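Local coordinates for hypothetical protein (Clostridium sporogenes ATCC 15579, PDB 4QRK) that is of unknown function but folds as a right-handed beta-helix of the DUF2154 family and is a putative cell adhesion protein, at residues N55-E60 with N87-E92; F31-L36 with I74-L79; G177-N182 with N190-S195. All coordinates share one frame; numbering follows the deposited sequence. Where two conformers were deposited one is given.

Contact 1: residues N55-E60 with N87-E92; sequences NEWKPE and NNKRNE
The carboxamide of N91 is held at both ends, and one end reaches W57 through a water. That water donates to N91 OD1 at 2.7 Å and also to the backbone carbonyl W57 O, where the exact length of 2.5 Å is doubtful. The other end of the amide, N91 ND2, gives its hydrogen bond to V33 O, in the turn between two strands of the beta-helix. With CG anti to the backbone N (chi1 -166°), the amide lies between the indole and that turn, its plane 67° from the plane of the ring. No direct hydrogen bond joins the two segments; the rest of the interface is the rim of the six-membered half of the W57 indole meeting residues 89-91. W57 CE3 comes within 3.6 Å of N91 CB in an oblique approach. At the ring edge, near its plane, the carbonyl R90 O sits 3.5 Å from W57 CZ3, so an oxygen faces the aromatic C-H rim and not the pi cloud. Farther along, K89 crosses the ring at about a right angle and touches W57 CH2 with its methylene CD at 3.8 Å. The chain of K89 then bends at its last torsion and carries the ammonium away from the ring, where K89 NZ bonds to S85 O. W57 closes the short 3-10 segment 55-57, and just beyond it K58 N bonds back to N55 O at 3.2 Å. That segment follows strand 46-52, while N91 opens strand 91-98, and the indole also touches Q76 and L79. The chemistry implies a mixed seat for the buried indole, methylenes of K89 and N91 beside a carbonyl oxygen at the ring edge, with partners for the N91 amide (water and V33 O), W57 O (water) and K89 NZ (S85 O).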
loop_
_atom_site.group_PDB
_atom_site.type_symbol
_atom_site.label_atom_id
_atom_site.label_comp_id
_atom_site.label_asym_id
_atom_site.label_seq_id
_atom_site.Cartn_x
_atom_site.Cartn_y
_atom_site.Cartn_z
ATOM N N ASN A 55 24.457 -5.071 -2.353
ATOM C CA ASN A 55 24.324 -6.144 -1.374
ATOM C C ASN A 55 23.768 -5.657 -0.067
ATOM O O ASN A 55 23.063 -6.381 0.615
ATOM C CB ASN A 55 25.666 -6.887 -1.168
ATOM C CG ASN A 55 26.047 -7.700 -2.366
ATOM O OD1 ASN A 55 25.179 -8.122 -3.138
ATOM N ND2 ASN A 55 27.336 -7.915 -2.557
ATOM N N GLU A 56 24.044 -4.412 0.269
ATOM C CA GLU A 56 23.509 -3.827 1.492
ATOM C C GLU A 56 21.984 -3.685 1.487
ATOM O O GLU A 56 21.382 -3.421 2.515
ATOM C CB GLU A 56 24.117 -2.438 1.709
ATOM C CG GLU A 56 25.608 -2.347 1.366
ATOM C CD GLU A 56 25.851 -1.872 -0.058
ATOM O OE1 GLU A 56 25.462 -0.721 -0.359
ATOM O OE2 GLU A 56 26.410 -2.644 -0.871
ATOM N N TRP A 57 21.351 -3.799 0.326
ATOM C CA TRP A 57 19.894 -3.618 0.243
ATOM C C TRP A 57 19.129 -4.949 0.375
ATOM O O TRP A 57 17.888 -4.954 0.343
ATOM C CB TRP A 57 19.527 -2.956 -1.076
ATOM C CG TRP A 57 19.968 -1.534 -1.194
ATOM C CD1 TRP A 57 20.468 -0.727 -0.207
ATOM C CD2 TRP A 57 19.935 -0.730 -2.390
ATOM N NE1 TRP A 57 20.730 0.537 -0.722
ATOM C CE2 TRP A 57 20.411 0.553 -2.051
ATOM C CE3 TRP A 57 19.548 -0.974 -3.708
ATOM C CZ2 TRP A 57 20.493 1.580 -2.981
ATOM C CZ3 TRP A 57 19.624 0.058 -4.630
ATOM C CH2 TRP A 57 20.099 1.306 -4.265
ATOM N N LYS A 58 19.881 -6.043 0.544
ATOM C CA LYS A 58 19.341 -7.396 0.664
ATOM C C LYS A 58 18.161 -7.378 1.595
ATOM O O LYS A 58 18.301 -6.988 2.753
ATOM C CB LYS A 58 20.395 -8.350 1.229
ATOM C CG LYS A 58 19.927 -9.803 1.253
ATOM C CD LYS A 58 20.974 -10.805 1.853
ATOM C CE LYS A 58 20.274 -12.099 2.274
ATOM N NZ LYS A 58 19.798 -12.916 1.133
ATOM N N PRO A 59 16.980 -7.776 1.102
ATOM C CA PRO A 59 15.821 -7.680 1.990
ATOM C C PRO A 59 15.911 -8.682 3.138
ATOM O O PRO A 59 16.457 -9.800 2.988
ATOM C CB PRO A 59 14.624 -8.039 1.084
ATOM C CG PRO A 59 15.141 -8.256 -0.249
ATOM C CD PRO A 59 16.643 -8.359 -0.206
ATOM N N GLU A 60 15.403 -8.260 4.287
ATOM C CA GLU A 60 15.340 -9.105 5.503
ATOM C C GLU A 60 13.861 -9.491 5.770
ATOM O O GLU A 60 12.977 -8.620 5.923
ATOM C CB GLU A 60 15.916 -8.327 6.724
ATOM C CG GLU A 60 17.362 -7.715 6.563
ATOM C CD GLU A 60 17.621 -6.413 7.393
ATOM O OE1 GLU A 60 17.008 -5.358 7.111
ATOM O OE2 GLU A 60 18.467 -6.418 8.310
ATOM N N ASN A 87 21.565 6.554 -10.026
ATOM C CA ASN A 87 21.715 6.120 -11.413
ATOM C C ASN A 87 22.398 4.774 -11.511
ATOM O O ASN A 87 23.438 4.526 -10.870
ATOM C CB ASN A 87 22.489 7.141 -12.222
ATOM C CG ASN A 87 21.835 8.483 -12.180
ATOM O OD1 ASN A 87 21.904 9.165 -11.159
ATOM N ND2 ASN A 87 21.125 8.845 -13.252
ATOM N N ASN A 88 21.784 3.911 -12.310
ATOM C CA ASN A 88 22.330 2.588 -12.580
ATOM C C ASN A 88 22.257 1.653 -11.372
ATOM O O ASN A 88 22.926 0.625 -11.357
ATOM C CB ASN A 88 23.763 2.685 -13.090
ATOM C CG ASN A 88 23.881 3.575 -14.317
ATOM O OD1 ASN A 88 23.101 3.447 -15.267
ATOM N ND2 ASN A 88 24.834 4.504 -14.291
ATOM N N LYS A 89 21.449 2.002 -10.369
ATOM C CA LYS A 89 21.197 1.070 -9.283
ATOM C C LYS A 89 19.764 0.594 -9.443
ATOM O O LYS A 89 18.989 1.184 -10.172
ATOM C CB LYS A 89 21.416 1.729 -7.920
ATOM C CG LYS A 89 22.842 2.206 -7.690
ATOM C CD LYS A 89 23.075 2.466 -6.232
ATOM C CE LYS A 89 24.542 2.638 -5.886
ATOM N NZ LYS A 89 25.152 3.780 -6.565
ATOM N N ARG A 90 19.427 -0.501 -8.780
ATOM C CA ARG A 90 18.109 -1.111 -8.878
ATOM C C ARG A 90 17.708 -1.692 -7.550
ATOM O O ARG A 90 18.501 -2.381 -6.897
ATOM C CB ARG A 90 18.124 -2.275 -9.866
ATOM C CG ARG A 90 17.399 -1.997 -11.120
ATOM C CD ARG A 90 17.282 -3.250 -11.940
ATOM N NE ARG A 90 15.905 -3.699 -12.013
ATOM C CZ ARG A 90 15.524 -4.810 -12.640
ATOM N NH1 ARG A 90 16.416 -5.582 -13.248
ATOM N NH2 ARG A 90 14.251 -5.140 -12.661
ATOM N N ASN A 91 16.483 -1.407 -7.157
ATOM C CA ASN A 91 15.874 -2.030 -5.991
ATOM C C ASN A 91 14.391 -2.169 -6.224
ATOM O O ASN A 91 13.624 -1.189 -6.190
ATOM C CB ASN A 91 16.105 -1.210 -4.721
ATOM C CG ASN A 91 15.780 -2.008 -3.476
ATOM O OD1 ASN A 91 16.375 -3.058 -3.242
ATOM N ND2 ASN A 91 14.851 -1.519 -2.671
ATOM N N GLU A 92 13.967 -3.397 -6.441
ATOM C CA GLU A 92 12.587 -3.673 -6.812
ATOM C C GLU A 92 12.042 -4.874 -6.030
ATOM O O GLU A 92 12.684 -5.926 -5.950
ATOM C CB GLU A 92 12.489 -3.897 -8.332
ATOM C CG GLU A 92 11.067 -4.046 -8.894
ATOM C CD GLU A 92 11.066 -4.389 -10.404
ATOM O OE1 GLU A 92 11.165 -3.453 -11.221
ATOM O OE2 GLU A 92 11.001 -5.587 -10.773
HETATM O O HOH W 1 15.865 -4.610 -1.142
#

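Contact 2: residues F31-L36 with I74-L79; sequences FGVGKL and ISQPGL
Two backbone N-H groups in succession, those of G32 and V33, converge on the single side-chain oxygen of Q76. The bond from V33 N to Q76 OE1 is the sounder one, 2.9 Å long with an N-H...O angle of 154°; it lies in the carbonyl plane and uses a lone pair of the oxygen. G32 N is nearer, 2.6 Å from Q76 OE1, yet its N-H points less well at the acceptor (130°), and the bond is weak. G32, with no side chain to interpose, lets the carboxamide come up against the backbone. The reach comes from an extended side chain: Q76 CG stands anti to the backbone N (chi1 -170°), and the chain stays straight beyond it, driving the amide into the bend. What it meets there is a corner of the right-handed beta-helix. Between strands 24-32 and 35-42 the chain turns a corner at V33 and G34, and strand 35-42 carries on in the other sheet, while Q76 follows strand 69-75, the parallel neighbour of strand 24-32. G34 makes the turn with a positive phi and a negative psi, a conformation open in practice to glycine alone. Van der Waals contact is sparser. Methyl CG1 of V33 lies 3.8 Å from Q76 NE2, the two side chains crossing at a slant. The two faces of the F31 ring have different neighbours: Q76 OE1 stands over one face, 4.4 Å from F31 CG, whereas L36 CB is centred over the opposite face, 4.2 Å above the plane. In the ring plane, at its edge, lie G34 C and K35 N, where the chain doubles back round the phenyl group. W93 meets F31 edge-to-face, and N91 packs against Q76.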
loop_
_atom_site.group_PDB
_atom_site.type_symbol
_atom_site.label_atom_id
_atom_site.label_comp_id
_atom_site.label_asym_id
_atom_site.label_seq_id
_atom_site.Cartn_x
_atom_site.Cartn_y
_atom_site.Cartn_z
ATOM N N PHE A 31 10.797 0.077 3.364
ATOM C CA PHE A 31 11.402 0.074 2.053
ATOM C C PHE A 31 12.056 1.419 1.904
ATOM O O PHE A 31 11.390 2.433 2.011
ATOM C CB PHE A 31 10.280 -0.102 1.047
ATOM C CG PHE A 31 10.738 -0.280 -0.384
ATOM C CD1 PHE A 31 11.112 -1.524 -0.850
ATOM C CD2 PHE A 31 10.728 0.795 -1.282
ATOM C CE1 PHE A 31 11.499 -1.704 -2.176
ATOM C CE2 PHE A 31 11.112 0.625 -2.610
ATOM C CZ PHE A 31 11.480 -0.634 -3.062
ATOM N N GLY A 32 13.359 1.436 1.690
ATOM C CA GLY A 32 14.105 2.674 1.643
ATOM C C GLY A 32 13.981 3.392 0.322
ATOM O O GLY A 32 13.602 4.558 0.289
ATOM N N VAL A 33 14.332 2.720 -0.776
ATOM C CA VAL A 33 14.363 3.387 -2.073
ATOM C C VAL A 33 14.079 2.392 -3.181
ATOM O O VAL A 33 14.472 1.228 -3.099
ATOM C CB VAL A 33 15.704 4.164 -2.335
ATOM C CG1 VAL A 33 16.894 3.247 -2.266
ATOM C CG2 VAL A 33 15.676 4.786 -3.677
ATOM N N GLY A 34 13.329 2.828 -4.182
ATOM C CA GLY A 34 13.106 2.034 -5.374
ATOM C C GLY A 34 11.646 1.848 -5.752
ATOM O O GLY A 34 10.815 2.750 -5.635
ATOM N N LYS A 35 11.340 0.658 -6.261
ATOM C CA LYS A 35 10.009 0.359 -6.800
ATOM C C LYS A 35 9.421 -0.827 -6.043
ATOM O O LYS A 35 10.036 -1.885 -5.905
ATOM C CB LYS A 35 10.088 0.054 -8.293
ATOM C CG LYS A 35 10.551 1.246 -9.150
ATOM C CD LYS A 35 10.826 0.817 -10.579
ATOM C CE LYS A 35 10.958 2.000 -11.531
ATOM N NZ LYS A 35 12.237 2.756 -11.343
ATOM N N LEU A 36 8.245 -0.612 -5.494
ATOM C CA LEU A 36 7.533 -1.655 -4.777
ATOM C C LEU A 36 6.199 -1.885 -5.468
ATOM O O LEU A 36 5.405 -0.957 -5.577
ATOM C CB LEU A 36 7.278 -1.194 -3.337
ATOM C CG LEU A 36 6.307 -1.996 -2.485
ATOM C CD1 LEU A 36 6.707 -3.431 -2.379
ATOM C CD2 LEU A 36 6.234 -1.370 -1.081
ATOM N N ILE A 74 8.970 -7.314 6.091
ATOM C CA ILE A 74 10.003 -7.305 5.065
ATOM C C ILE A 74 10.650 -5.940 5.118
ATOM O O ILE A 74 9.969 -4.915 4.988
ATOM C CB ILE A 74 9.428 -7.547 3.685
ATOM C CG1 ILE A 74 8.384 -8.667 3.733
ATOM C CG2 ILE A 74 10.586 -7.823 2.693
ATOM C CD1 ILE A 74 7.890 -9.115 2.386
ATOM N N SER A 75 11.965 -5.922 5.307
ATOM C CA SER A 75 12.699 -4.674 5.458
ATOM C C SER A 75 13.948 -4.593 4.600
ATOM O O SER A 75 14.692 -5.566 4.510
ATOM C CB SER A 75 13.054 -4.485 6.930
ATOM O OG SER A 75 11.862 -4.422 7.678
ATOM N N GLN A 76 14.130 -3.438 3.927
ATOM C CA GLN A 76 15.375 -3.107 3.203
ATOM C C GLN A 76 16.298 -2.598 4.287
ATOM O O GLN A 76 15.907 -1.679 5.020
ATOM C CB GLN A 76 15.168 -1.970 2.175
ATOM C CG GLN A 76 16.360 -1.739 1.203
ATOM C CD GLN A 76 16.140 -0.495 0.288
ATOM O OE1 GLN A 76 15.069 0.080 0.273
ATOM N NE2 GLN A 76 17.149 -0.105 -0.462
ATOM N N PRO A 77 17.501 -3.182 4.434
ATOM C CA PRO A 77 18.403 -2.641 5.457
ATOM C C PRO A 77 18.569 -1.125 5.273
ATOM O O PRO A 77 18.874 -0.627 4.159
ATOM C CB PRO A 77 19.749 -3.344 5.178
ATOM C CG PRO A 77 19.393 -4.636 4.418
ATOM C CD PRO A 77 18.142 -4.223 3.608
ATOM N N GLY A 78 18.331 -0.398 6.362
ATOM C CA GLY A 78 18.552 1.027 6.363
ATOM C C GLY A 78 19.987 1.296 5.967
ATOM O O GLY A 78 20.921 0.624 6.432
ATOM N N LEU A 79 20.155 2.241 5.054
ATOM C CA LEU A 79 21.434 2.904 4.919
ATOM C C LEU A 79 21.245 4.224 5.653
ATOM O O LEU A 79 20.528 5.102 5.180
ATOM C CB LEU A 79 21.831 3.109 3.451
ATOM C CG LEU A 79 22.186 1.882 2.591
ATOM C CD1 LEU A 79 22.572 2.346 1.198
ATOM C CD2 LEU A 79 23.318 1.062 3.197
#

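Contact 3: residues G177-N182 with N190-S195; sequences GAVNAN and NIYKNS
Segments 177-182 and 190-195 run in roughly the same direction without hydrogen-bonding to each other, their backbones set apart by the width of side chains. V179 CA is 8.7 Å from N190 CA, and A181 CA is 7.6 Å from Y192 CA. They belong to different faces of the beta-helix: strand 179-180 is the outermost strand of one sheet beside strand 215-219, and strand 191-193 lies antiparallel to strand 167-174 in the other. Y192 spans the distance between the two backbones. Its CG sits anti to the carbonyl carbon and beside the backbone N (chi1 -58°), which sends the phenol across to the opposing strand. V179 and Y192 extend toward one another from opposite directions. Both small partners lie on the same side of the phenol ring but approach it obliquely. A181 CB meets the rim nearer the backbone, 3.5 Å from Y192 CD2, while the V179 methyl CG1 is at the far end, 3.8 Å from Y192 CZ and 3.6 Å from Y192 OH. V179 places this methyl anti to its backbone nitrogen (chi1 -179°), where it reaches the hydroxyl end of the ring. The hydroxyl itself is linked to the facing strand through a water, which stands 3.0 Å from Y192 OH and donates to the carbonyl V179 O at 3.1 Å. Behind the contact, I217 of strand 215-219 touches both A181 and Y192, and the backbone of Y192 pairs with I170. Chemically this is an apolar contact with a water-mediated polar link at the hydroxyl end: two aliphatic groups bear on the carbon skeleton of the tyrosine, and the water gives its hydroxyl and a strand carbonyl a shared partner between the two sheets.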
loop_
_atom_site.group_PDB
_atom_site.type_symbol
_atom_site.label_atom_id
_atom_site.label_comp_id
_atom_site.label_asym_id
_atom_site.label_seq_id
_atom_site.Cartn_x
_atom_site.Cartn_y
_atom_site.Cartn_z
ATOM N N GLY A 177 -0.906 21.886 -3.279
ATOM C CA GLY A 177 -1.269 20.947 -4.323
ATOM C C GLY A 177 -2.767 20.896 -4.508
ATOM O O GLY A 177 -3.504 21.726 -4.014
ATOM N N ALA A 178 -3.225 19.892 -5.216
ATOM C CA ALA A 178 -4.601 19.838 -5.607
ATOM C C ALA A 178 -5.174 18.489 -5.267
ATOM O O ALA A 178 -4.476 17.468 -5.230
ATOM C CB ALA A 178 -4.711 20.114 -7.094
ATOM N N VAL A 179 -6.453 18.511 -4.965
ATOM C CA VAL A 179 -7.226 17.306 -4.866
ATOM C C VAL A 179 -8.070 17.249 -6.098
ATOM O O VAL A 179 -8.850 18.174 -6.401
ATOM C CB VAL A 179 -8.112 17.301 -3.652
ATOM C CG1 VAL A 179 -8.890 16.002 -3.593
ATOM C CG2 VAL A 179 -7.277 17.490 -2.431
ATOM N N ASN A 180 -7.862 16.197 -6.857
ATOM C CA ASN A 180 -8.664 15.932 -8.047
ATOM C C ASN A 180 -9.608 14.800 -7.753
ATOM O O ASN A 180 -9.185 13.656 -7.597
ATOM C CB ASN A 180 -7.734 15.620 -9.207
ATOM C CG ASN A 180 -6.722 16.735 -9.416
ATOM O OD1 ASN A 180 -7.103 17.893 -9.595
ATOM N ND2 ASN A 180 -5.446 16.412 -9.305
ATOM N N ALA A 181 -10.899 15.116 -7.669
ATOM C CA ALA A 181 -11.882 14.115 -7.226
ATOM C C ALA A 181 -13.147 14.170 -8.029
ATOM O O ALA A 181 -14.246 14.153 -7.456
ATOM C CB ALA A 181 -12.219 14.320 -5.743
ATOM N N ASN A 182 -13.023 14.212 -9.346
ATOM C CA ASN A 182 -14.229 14.365 -10.164
ATOM C C ASN A 182 -15.181 13.160 -10.034
ATOM O O ASN A 182 -14.774 11.995 -10.048
ATOM C CB ASN A 182 -13.864 14.661 -11.624
ATOM C CG ASN A 182 -13.162 16.012 -11.790
ATOM O OD1 ASN A 182 -13.320 16.925 -10.968
ATOM N ND2 ASN A 182 -12.376 16.135 -12.852
ATOM N N ASN A 190 -12.819 19.250 2.821
ATOM C CA ASN A 190 -11.806 18.257 2.502
ATOM C C ASN A 190 -12.390 16.849 2.539
ATOM O O ASN A 190 -11.636 15.877 2.502
ATOM C CB ASN A 190 -10.605 18.371 3.451
ATOM C CG ASN A 190 -9.923 19.718 3.360
ATOM O OD1 ASN A 190 -9.509 20.142 2.273
ATOM N ND2 ASN A 190 -9.789 20.400 4.495
ATOM N N ILE A 191 -13.722 16.749 2.593
ATOM C CA ILE A 191 -14.406 15.445 2.579
ATOM C C ILE A 191 -15.083 15.155 1.241
ATOM O O ILE A 191 -15.846 15.982 0.713
ATOM C CB ILE A 191 -15.505 15.365 3.641
ATOM C CG1 ILE A 191 -14.982 15.816 5.009
ATOM C CG2 ILE A 191 -16.101 13.947 3.664
ATOM C CD1 ILE A 191 -13.848 15.000 5.501
ATOM N N TYR A 192 -14.844 13.952 0.739
ATOM C CA TYR A 192 -15.384 13.463 -0.525
ATOM C C TYR A 192 -16.042 12.113 -0.323
ATOM O O TYR A 192 -15.501 11.267 0.393
ATOM C CB TYR A 192 -14.264 13.304 -1.543
ATOM C CG TYR A 192 -13.535 14.580 -1.769
ATOM C CD1 TYR A 192 -12.545 14.981 -0.898
ATOM C CD2 TYR A 192 -13.856 15.396 -2.833
ATOM C CE1 TYR A 192 -11.866 16.162 -1.079
ATOM C CE2 TYR A 192 -13.206 16.583 -3.030
ATOM C CZ TYR A 192 -12.210 16.977 -2.137
ATOM O OH TYR A 192 -11.532 18.160 -2.318
ATOM N N LYS A 193 -17.183 11.897 -0.964
ATOM C CA LYS A 193 -17.888 10.627 -0.821
ATOM C C LYS A 193 -18.469 10.193 -2.140
ATOM O O LYS A 193 -18.682 11.017 -3.020
ATOM C CB LYS A 193 -19.069 10.774 0.146
ATOM C CG LYS A 193 -18.723 11.274 1.516
ATOM C CD LYS A 193 -19.980 11.700 2.277
ATOM C CE LYS A 193 -20.544 13.010 1.727
ATOM N NZ LYS A 193 -21.556 13.661 2.626
ATOM N N ASN A 194 -18.781 8.908 -2.251
ATOM C CA ASN A 194 -19.602 8.434 -3.344
ATOM C C ASN A 194 -21.046 8.268 -2.910
ATOM O O ASN A 194 -21.411 8.464 -1.727
ATOM C CB ASN A 194 -19.049 7.145 -3.953
ATOM C CG ASN A 194 -19.074 5.961 -2.992
ATOM O OD1 ASN A 194 -19.640 6.016 -1.887
ATOM N ND2 ASN A 194 -18.483 4.858 -3.435
ATOM N N SER A 195 -21.878 7.927 -3.876
ATOM C CA SER A 195 -23.319 7.881 -3.635
ATOM C C SER A 195 -23.670 6.725 -2.690
ATOM O O SER A 195 -24.655 6.812 -1.969
ATOM C CB SER A 195 -24.093 7.783 -4.960
ATOM O OG SER A 195 -23.659 6.671 -5.724
HETATM O O HOH W 2 -11.341 19.475 -5.028
#

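Overall arrangement
Contacts 1 and 2 form one continuous region near the N-terminal end of the beta-helix, their centres 8 Å apart and their segments alternating along the chain. Backbone E60 N and S75 O lie 2.8 Å apart, a probable hydrogen bond between strands 60-66 and 69-75, and P77 packs on the carbonyls of E56 and K58. Contact 3 lies on the opposite side of the chain's centre, about 36 Å from contact 1 and 31 Å from contact 2, centre to centre; the nearest atoms are about 26 and 21 Å away. It shares sheets with both, joined through the parallel strands between. Contacts 1 and 2 fall in the DUF2154-type N-terminal part, contact 3 in the LiaF-related part.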